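Local coordinates for UPF0053 protein HI_0107 (Haemophilus influenzae, PDB 3LAE) that is of unknown function but may bind FAD; this chain is the C-terminal transporter-associated domain of a larger membrane protein, at residues E47-E52 and L66-N71; L61-L66 and K74-V79. All blocks are in the same frame, centred on the assembly; numbering follows the deposited sequence.

Contact 1. Residues E47-E52 and L66-N71. With EDO (1,2-ethanediol), chain E.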
ATOM      1  N   GLU A  47       2.759  -9.772  11.251  1.00 46.05           N
ATOM      2  CA  GLU A  47       3.583 -10.190  12.378  1.00 50.76           C
ATOM      3  C   GLU A  47       4.930 -10.707  11.878  1.00 54.86           C
ATOM      4  O   GLU A  47       5.475 -11.686  12.399  1.00 58.01           O
ATOM      5  CB  GLU A  47       2.861 -11.245  13.218  1.00 52.65           C
ATOM      6  CG  GLU A  47       2.342 -12.429  12.422  1.00 55.63           C
ATOM      7  CD  GLU A  47       1.673 -13.463  13.305  1.00 59.10           C
ATOM      8  OE1 GLU A  47       1.595 -13.235  14.534  1.00 60.35           O
ATOM      9  OE2 GLU A  47       1.225 -14.501  12.772  1.00 60.15           O
ATOM     10  N   GLU A  48       5.447 -10.031  10.856  1.00 53.80           N
ATOM     11  CA  GLU A  48       6.751 -10.316  10.267  1.00 54.77           C
ATOM     12  C   GLU A  48       6.912  -9.453   9.018  1.00 53.35           C
ATOM     13  O   GLU A  48       5.971  -9.309   8.243  1.00 53.87           O
ATOM     14  CB  GLU A  48       6.897 -11.807   9.932  1.00 56.62           C
ATOM     15  CG  GLU A  48       5.659 -12.457   9.314  1.00 59.14           C
ATOM     16  CD  GLU A  48       5.539 -12.206   7.823  1.00 60.66           C
ATOM     17  OE1 GLU A  48       4.562 -11.548   7.407  1.00 60.10           O
ATOM     18  OE2 GLU A  48       6.424 -12.670   7.070  1.00 62.60           O
ATOM     19  N   ILE A  49       8.087  -8.852   8.841  1.00 53.17           N
ATOM     20  CA  ILE A  49       8.355  -8.071   7.634  1.00 50.22           C
ATOM     21  C   ILE A  49       8.167  -8.971   6.418  1.00 45.11           C
ATOM     22  O   ILE A  49       8.878  -9.960   6.250  1.00 43.88           O
ATOM     23  CB  ILE A  49       9.768  -7.462   7.638  1.00 50.90           C
ATOM     24  CG1 ILE A  49      10.098  -6.873   6.264  1.00 49.72           C
ATOM     25  CG2 ILE A  49      10.801  -8.508   8.039  1.00 51.99           C
ATOM     26  CD1 ILE A  49       9.213  -5.721   5.861  1.00 48.18           C
ATOM     27  N   PRO A  50       7.189  -8.637   5.570  1.00 44.19           N
ATOM     28  CA  PRO A  50       6.737  -9.574   4.538  1.00 39.88           C
ATOM     29  C   PRO A  50       7.696  -9.685   3.368  1.00 35.34           C
ATOM     30  O   PRO A  50       8.339  -8.711   2.992  1.00 37.36           O
ATOM     31  CB  PRO A  50       5.424  -8.961   4.070  1.00 39.37           C
ATOM     32  CG  PRO A  50       5.588  -7.501   4.346  1.00 42.76           C
ATOM     33  CD  PRO A  50       6.418  -7.383   5.570  1.00 43.85           C
ATOM     34  N   ASP A  51       7.781 -10.879   2.796  1.00 32.83           N
ATOM     35  CA  ASP A  51       8.605 -11.083   1.626  1.00 25.23           C
ATOM     36  C   ASP A  51       7.954 -10.436   0.421  1.00 17.87           C
ATOM     37  O   ASP A  51       6.735 -10.290   0.348  1.00 17.41           O
ATOM     38  CB  ASP A  51       8.776 -12.575   1.331  1.00 30.21           C
ATOM     39  CG  ASP A  51       9.523 -13.304   2.418  1.00 37.41           C
ATOM     40  OD1 ASP A  51      10.133 -12.639   3.282  1.00 38.49           O
ATOM     41  OD2 ASP A  51       9.501 -14.552   2.399  1.00 41.38           O
ATOM     42  N   GLU A  52       8.781 -10.050  -0.533  1.00 15.67           N
ATOM     43  CA  GLU A  52       8.271  -9.742  -1.847  1.00 12.68           C
ATOM     44  C   GLU A  52       7.485 -10.940  -2.365  1.00 12.32           C
ATOM     45  O   GLU A  52       7.848 -12.093  -2.110  1.00 17.51           O
ATOM     46  CB  GLU A  52       9.429  -9.406  -2.776  1.00 12.53           C
ATOM     47  CG  GLU A  52      10.135  -8.141  -2.327  1.00 11.32           C
ATOM     48  CD  GLU A  52      11.404  -7.846  -3.099  1.00 13.00           C
ATOM     49  OE1 GLU A  52      11.793  -8.643  -3.991  1.00 13.49           O
ATOM     50  OE2 GLU A  52      12.015  -6.798  -2.825  1.00 12.70           O
ATOM     51  N   LEU A  66       5.712  -5.834  -3.899  1.00  9.89           N
ATOM     52  CA  LEU A  66       6.632  -5.910  -5.034  1.00  9.32           C
ATOM     53  C   LEU A  66       8.103  -5.690  -4.664  1.00  9.98           C
ATOM     54  O   LEU A  66       8.997  -6.315  -5.244  1.00 11.58           O
ATOM     55  CB  LEU A  66       6.247  -4.896  -6.116  1.00 10.66           C
ATOM     56  CG  LEU A  66       4.868  -4.992  -6.734  1.00 11.65           C
ATOM     57  CD1 LEU A  66       4.713  -3.917  -7.800  1.00 14.58           C
ATOM     58  CD2 LEU A  66       4.640  -6.395  -7.328  1.00 12.14           C
ATOM     59  N   GLU A  67       8.352  -4.786  -3.718  1.00 10.09           N
ATOM     60  CA  GLU A  67       9.712  -4.411  -3.371  1.00 10.54           C
ATOM     61  C   GLU A  67       9.784  -4.116  -1.888  1.00 11.15           C
ATOM     62  O   GLU A  67       8.983  -3.326  -1.375  1.00 11.33           O
ATOM     63  CB  GLU A  67      10.175  -3.162  -4.142  1.00 10.86           C
ATOM     64  CG  GLU A  67      11.661  -2.888  -3.936  1.00 12.32           C
ATOM     65  CD  GLU A  67      12.137  -1.560  -4.503  1.00 14.63           C
ATOM     66  OE1 GLU A  67      11.377  -0.928  -5.261  1.00 16.31           O
ATOM     67  OE2 GLU A  67      13.280  -1.146  -4.172  1.00 15.79           O
ATOM     68  N   VAL A  68      10.729  -4.766  -1.212  1.00 11.85           N
ATOM     69  CA  VAL A  68      11.018  -4.509   0.199  0.50 14.24           C
ATOM     70  C   VAL A  68      12.480  -4.111   0.335  1.00 14.09           C
ATOM     71  O   VAL A  68      13.345  -4.685  -0.329  1.00 18.62           O
ATOM     72  CB  VAL A  68      10.767  -5.768   1.060  0.50 16.29           C
ATOM     73  CG1 VAL A  68      11.135  -5.517   2.521  0.50 14.90           C
ATOM     74  CG2 VAL A  68       9.327  -6.219   0.944  0.50 18.40           C
ATOM     75  N   GLY A  69      12.762  -3.154   1.204  1.00 15.83           N
ATOM     76  CA  GLY A  69      14.128  -2.742   1.444  1.00 18.78           C
ATOM     77  C   GLY A  69      14.173  -2.052   2.782  1.00 24.44           C
ATOM     78  O   GLY A  69      13.216  -1.384   3.164  1.00 26.66           O
ATOM     79  N   ASP A  70      15.271  -2.222   3.503  1.00 27.57           N
ATOM     80  CA  ASP A  70      15.437  -1.620   4.821  0.50 32.22           C
ATOM     81  C   ASP A  70      14.257  -1.943   5.719  1.00 31.11           C
ATOM     82  O   ASP A  70      13.773  -1.102   6.469  1.00 34.24           O
ATOM     83  CB  ASP A  70      15.646  -0.111   4.717  0.50 36.29           C
ATOM     84  CG  ASP A  70      17.111   0.263   4.605  0.50 38.17           C
ATOM     85  OD1 ASP A  70      17.918  -0.617   4.232  0.50 39.90           O
ATOM     86  OD2 ASP A  70      17.455   1.429   4.892  0.50 39.00           O
ATOM     87  N   ASN A  71      13.814  -3.192   5.649  1.00 29.49           N
ATOM     88  CA  ASN A  71      12.666  -3.638   6.430  1.00 32.56           C
ATOM     89  C   ASN A  71      11.456  -2.715   6.302  1.00 30.52           C
ATOM     90  O   ASN A  71      10.698  -2.538   7.260  1.00 36.44           O
ATOM     91  CB  ASN A  71      13.040  -3.797   7.906  1.00 39.06           C
ATOM     92  CG  ASN A  71      14.030  -4.922   8.140  1.00 44.67           C
ATOM     93  OD1 ASN A  71      14.946  -4.790   8.949  1.00 48.67           O
ATOM     94  ND2 ASN A  71      13.849  -6.035   7.432  1.00 45.38           N
TER
HETATM   95  C1  EDO E  81      18.065  -5.024   3.117  0.80 46.73           C
HETATM   96  O1  EDO E  81      17.967  -3.615   3.356  0.80 45.73           O
HETATM   97  C2  EDO E  81      17.005  -5.435   2.104  0.80 46.90           C
HETATM   98  O2  EDO E  81      17.209  -4.707   0.888  0.80 47.71           O
HETATM   99  O   HOH W   1      10.140  -8.853  -6.354  1.00 14.06           O

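Contact 2. Residues L61-L66 and K74-V79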
ATOM      1  N   LEU A  61      -8.598  -3.744   0.045  1.00 12.78           N
ATOM      2  CA  LEU A  61      -7.600  -3.831  -1.014  1.00 13.09           C
ATOM      3  C   LEU A  61      -6.917  -5.193  -1.057  1.00 12.74           C
ATOM      4  O   LEU A  61      -6.629  -5.784  -0.016  1.00 15.15           O
ATOM      5  CB  LEU A  61      -6.530  -2.766  -0.824  1.00 12.77           C
ATOM      6  CG  LEU A  61      -6.970  -1.297  -0.773  1.00 15.27           C
ATOM      7  CD1 LEU A  61      -5.739  -0.426  -0.632  1.00 18.60           C
ATOM      8  CD2 LEU A  61      -7.777  -0.926  -2.018  1.00 18.86           C
ATOM      9  N   LEU A  62      -6.649  -5.664  -2.271  1.00 10.89           N
ATOM     10  CA  LEU A  62      -5.845  -6.858  -2.490  1.00 10.64           C
ATOM     11  C   LEU A  62      -4.460  -6.393  -2.908  1.00 10.54           C
ATOM     12  O   LEU A  62      -4.279  -5.764  -3.964  1.00 10.28           O
ATOM     13  CB  LEU A  62      -6.480  -7.707  -3.586  1.00 12.34           C
ATOM     14  CG  LEU A  62      -5.739  -8.978  -4.006  1.00 15.06           C
ATOM     15  CD1 LEU A  62      -5.669  -9.951  -2.839  1.00 17.11           C
ATOM     16  CD2 LEU A  62      -6.457  -9.601  -5.183  1.00 15.33           C
ATOM     17  N   ILE A  63      -3.480  -6.695  -2.070  1.00 10.50           N
ATOM     18  CA  ILE A  63      -2.171  -6.084  -2.165  1.00 11.54           C
ATOM     19  C   ILE A  63      -1.113  -7.138  -2.441  1.00 11.31           C
ATOM     20  O   ILE A  63      -1.113  -8.199  -1.818  1.00 13.81           O
ATOM     21  CB  ILE A  63      -1.830  -5.398  -0.824  1.00 12.88           C
ATOM     22  CG1 ILE A  63      -2.850  -4.302  -0.507  1.00 14.58           C
ATOM     23  CG2 ILE A  63      -0.421  -4.840  -0.848  1.00 15.81           C
ATOM     24  CD1 ILE A  63      -2.808  -3.843   0.960  1.00 19.29           C
ATOM     25  N   THR A  64      -0.215  -6.846  -3.375  1.00 10.09           N
ATOM     26  CA  THR A  64       0.925  -7.708  -3.653  1.00 10.12           C
ATOM     27  C   THR A  64       2.186  -6.914  -3.364  1.00  8.66           C
ATOM     28  O   THR A  64       2.407  -5.847  -3.947  1.00 10.18           O
ATOM     29  CB  THR A  64       0.941  -8.176  -5.130  1.00 11.80           C
ATOM     30  OG1 THR A  64      -0.291  -8.854  -5.424  1.00 12.20           O
ATOM     31  CG2 THR A  64       2.107  -9.142  -5.388  1.00 12.98           C
ATOM     32  N   ILE A  65       3.019  -7.412  -2.463  1.00 10.35           N
ATOM     33  CA  ILE A  65       4.277  -6.745  -2.143  0.50  9.51           C
ATOM     34  C   ILE A  65       5.262  -6.936  -3.297  1.00 10.15           C
ATOM     35  O   ILE A  65       5.619  -8.070  -3.635  1.00 12.90           O
ATOM     36  CB  ILE A  65       4.888  -7.298  -0.835  0.50  8.62           C
ATOM     37  CG1 ILE A  65       3.851  -7.251   0.288  0.50  9.43           C
ATOM     38  CG2 ILE A  65       6.125  -6.510  -0.450  0.50 10.49           C
ATOM     39  CD1 ILE A  65       3.352  -5.851   0.585  0.50  8.68           C
ATOM     40  N   LEU A  66       5.712  -5.834  -3.899  1.00  9.89           N
ATOM     41  CA  LEU A  66       6.632  -5.910  -5.034  1.00  9.32           C
ATOM     42  C   LEU A  66       8.103  -5.690  -4.664  1.00  9.98           C
ATOM     43  O   LEU A  66       8.997  -6.315  -5.244  1.00 11.58           O
ATOM     44  CB  LEU A  66       6.247  -4.896  -6.116  1.00 10.66           C
ATOM     45  CG  LEU A  66       4.868  -4.992  -6.734  1.00 11.65           C
ATOM     46  CD1 LEU A  66       4.713  -3.917  -7.800  1.00 14.58           C
ATOM     47  CD2 LEU A  66       4.640  -6.395  -7.328  1.00 12.14           C
ATOM     48  N   LYS A  74       8.603  -0.905   0.029  1.00 10.26           N
ATOM     49  CA  LYS A  74       8.952   0.170  -0.901  1.00 11.30           C
ATOM     50  C   LYS A  74       7.910   0.344  -2.001  1.00 10.33           C
ATOM     51  O   LYS A  74       7.565   1.465  -2.368  1.00 13.36           O
ATOM     52  CB  LYS A  74      10.334  -0.072  -1.516  1.00 13.21           C
ATOM     53  CG  LYS A  74      11.462   0.035  -0.513  1.00 16.59           C
ATOM     54  CD  LYS A  74      11.654   1.475  -0.085  1.00 20.85           C
ATOM     55  CE  LYS A  74      12.830   1.610   0.873  1.00 25.48           C
ATOM     56  NZ  LYS A  74      13.002   3.020   1.323  1.00 27.23           N
ATOM     57  N   GLN A  75       7.414  -0.763  -2.541  1.00  9.91           N
ATOM     58  CA  GLN A  75       6.403  -0.704  -3.600  1.00  9.08           C
ATOM     59  C   GLN A  75       5.443  -1.865  -3.456  1.00  9.20           C
ATOM     60  O   GLN A  75       5.853  -2.996  -3.150  1.00 10.34           O
ATOM     61  CB  GLN A  75       7.047  -0.749  -5.003  1.00 13.29           C
ATOM     62  CG  GLN A  75       7.916   0.482  -5.329  1.00 18.33           C
ATOM     63  CD  GLN A  75       8.310   0.596  -6.793  1.00 23.65           C
ATOM     64  OE1 GLN A  75       7.670   0.027  -7.674  1.00 26.60           O
ATOM     65  NE2 GLN A  75       9.370   1.353  -7.055  1.00 26.75           N
ATOM     66  N   ALA A  76       4.167  -1.598  -3.702  1.00 10.59           N
ATOM     67  CA  ALA A  76       3.149  -2.636  -3.691  1.00 10.89           C
ATOM     68  C   ALA A  76       2.152  -2.431  -4.826  1.00 10.47           C
ATOM     69  O   ALA A  76       1.813  -1.302  -5.174  1.00 13.19           O
ATOM     70  CB  ALA A  76       2.411  -2.653  -2.343  1.00 12.99           C
ATOM     71  N   LYS A  77       1.671  -3.532  -5.384  1.00 10.05           N
ATOM     72  CA  LYS A  77       0.588  -3.516  -6.356  1.00  9.72           C
ATOM     73  C   LYS A  77      -0.717  -3.587  -5.593  1.00 10.03           C
ATOM     74  O   LYS A  77      -0.835  -4.343  -4.610  1.00 10.75           O
ATOM     75  CB  LYS A  77       0.723  -4.739  -7.266  1.00  9.82           C
ATOM     76  CG  LYS A  77      -0.474  -5.033  -8.107  1.00 11.23           C
ATOM     77  CD  LYS A  77      -0.251  -6.349  -8.877  1.00 12.69           C
ATOM     78  CE  LYS A  77      -1.535  -6.875  -9.476  1.00 13.29           C
ATOM     79  NZ  LYS A  77      -1.288  -8.183 -10.173  1.00 15.28           N
ATOM     80  N   VAL A  78      -1.704  -2.815  -6.039  1.00  9.23           N
ATOM     81  CA  VAL A  78      -2.989  -2.739  -5.356  1.00 10.27           C
ATOM     82  C   VAL A  78      -4.155  -2.890  -6.319  1.00 12.12           C
ATOM     83  O   VAL A  78      -4.184  -2.252  -7.380  1.00 13.11           O
ATOM     84  CB  VAL A  78      -3.135  -1.376  -4.639  1.00 13.21           C
ATOM     85  CG1 VAL A  78      -4.510  -1.235  -3.998  1.00 17.28           C
ATOM     86  CG2 VAL A  78      -2.052  -1.231  -3.597  1.00 15.70           C
ATOM     87  N   VAL A  79      -5.090  -3.765  -5.974  1.00 12.51           N
ATOM     88  CA  VAL A  79      -6.360  -3.894  -6.677  0.50 13.53           C
ATOM     89  C   VAL A  79      -7.495  -3.735  -5.665  1.00 13.03           C
ATOM     90  O   VAL A  79      -7.366  -4.182  -4.525  1.00 15.11           O
ATOM     91  CB  VAL A  79      -6.488  -5.284  -7.333  0.50 16.92           C
ATOM     92  CG1 VAL A  79      -7.837  -5.427  -8.004  0.50 17.56           C
ATOM     93  CG2 VAL A  79      -5.358  -5.523  -8.325  0.50 17.86           C
TER

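Contact 1. Residues E47-E52 and L66-N71
I49 reaches the far end of strand 61-69 with its long arm: CG1 is anti to the backbone N (chi1 170°), and CD1 rests 3.8 Å from the backbone C of N71. The side chain of N71 crosses I49 at about a right angle, its amide ND2 near CG1 and the second branch, CG2. In the conformer of V68 described, I49 also meets the valine tip to tip, CD1 lying 3.9 Å from V68 CG1, so the CG1-CD1 arm spans strand and turn. In the same turn, D70 N donates to O1 of a 1,2-ethanediol at 3.0 Å, a molecule probably from the crystallisation liquor. P50, a buried and rigid residue of the loop, contributes through its backbone: V68 turns CG1 toward I49, and CG2 toward P50 O (3.4 Å) and the CG of E52. E52 supplies the polar grip. Its extended chain is long enough to bring the carboxylate to the strand edge, where V68 N donates to OE2 at 2.9 Å with an N-H...O angle of 169°; OE2 receives it through its anti lone pair, the one away from OE1. OE1 accepts from a water that also donates to L66 O, so both carboxylate oxygens are engaged. At L66 and E67, which both face Q75, the strand forms a classic beta bulge, and a carboxylate fastens the loop before strand 55-58 beside it.

Contact 2. Residues L61-L66 and K74-V79
Five backbone hydrogen bonds join L62, T64 and L66 to V79, K77 and Q75 in an antiparallel pairing. L62 and V79 exchange two: L62 N gives to V79 O at 2.8 Å, and V79 N returns to L62 O. T64 and K77 form the next hydrogen-bonded pair, with K77 N 2.8 Å from T64 O and T64 N bonded to K77 O. The fifth, from L66 N to Q75 O, is less straight (149° at the hydrogen), where the regular pairing gives way to a classic beta bulge: K74 and Q75 both face E67. CA-H...O contacts fill in between, among them I63 CA to K77 O at 3.3 Å.

Side chains alternate between two faces, and beta-branched I63, V78, T64 and V79 suit the extended backbone. On one face, I63 with V78 and I65 with A76 are antiparallel non-hydrogen-bonded pairs. A76 has a single methyl, CB, 3.9 Å from I63 CG2, and its CA is 4.5 Å from I65 CA. Both methyls of L61 rest against V78 CG1, CD1 at 3.7 Å. The other face carries L62, V79, T64 and K77. Here T64 CB lies 4.1 Å from K77 CB; with CG anti to the backbone N (chi1 167°), the extended lysine leads its amine away while its aliphatic root packs. The L66 side chain crosses that of K77 obliquely, its CG 3.8 Å from K77 N.

Around the hairpin, F38 and I42 of helix 38-45 cover the I63, I65, A76 and V78 face, and W28 packs on L61 and V78. Strand 55-58 flanks 61-69, and strand 11-14 flanks 72-80.

Both contacts lie on strand 61-69 and overlap at L66, with their centres about 11 Å apart. Along the chain their segments alternate: loop 47-52 comes first, then 61-66, 66-71 and 74-79. Contact 2 forms the body of the hairpin between strands 61-69 and 72-80, near the centre of the chain, whereas contact 1 lies at its turn end on the surface. Backbone pairs E67 N with Q75 O and E67 O with K74 N probably carry the hydrogen bonding of the two strands on past L66, through the bulge. Within one small domain of antiparallel sheet and helices, the central hairpin thus also holds the loop that leads from helix 38-45 to the edge strand 55-58.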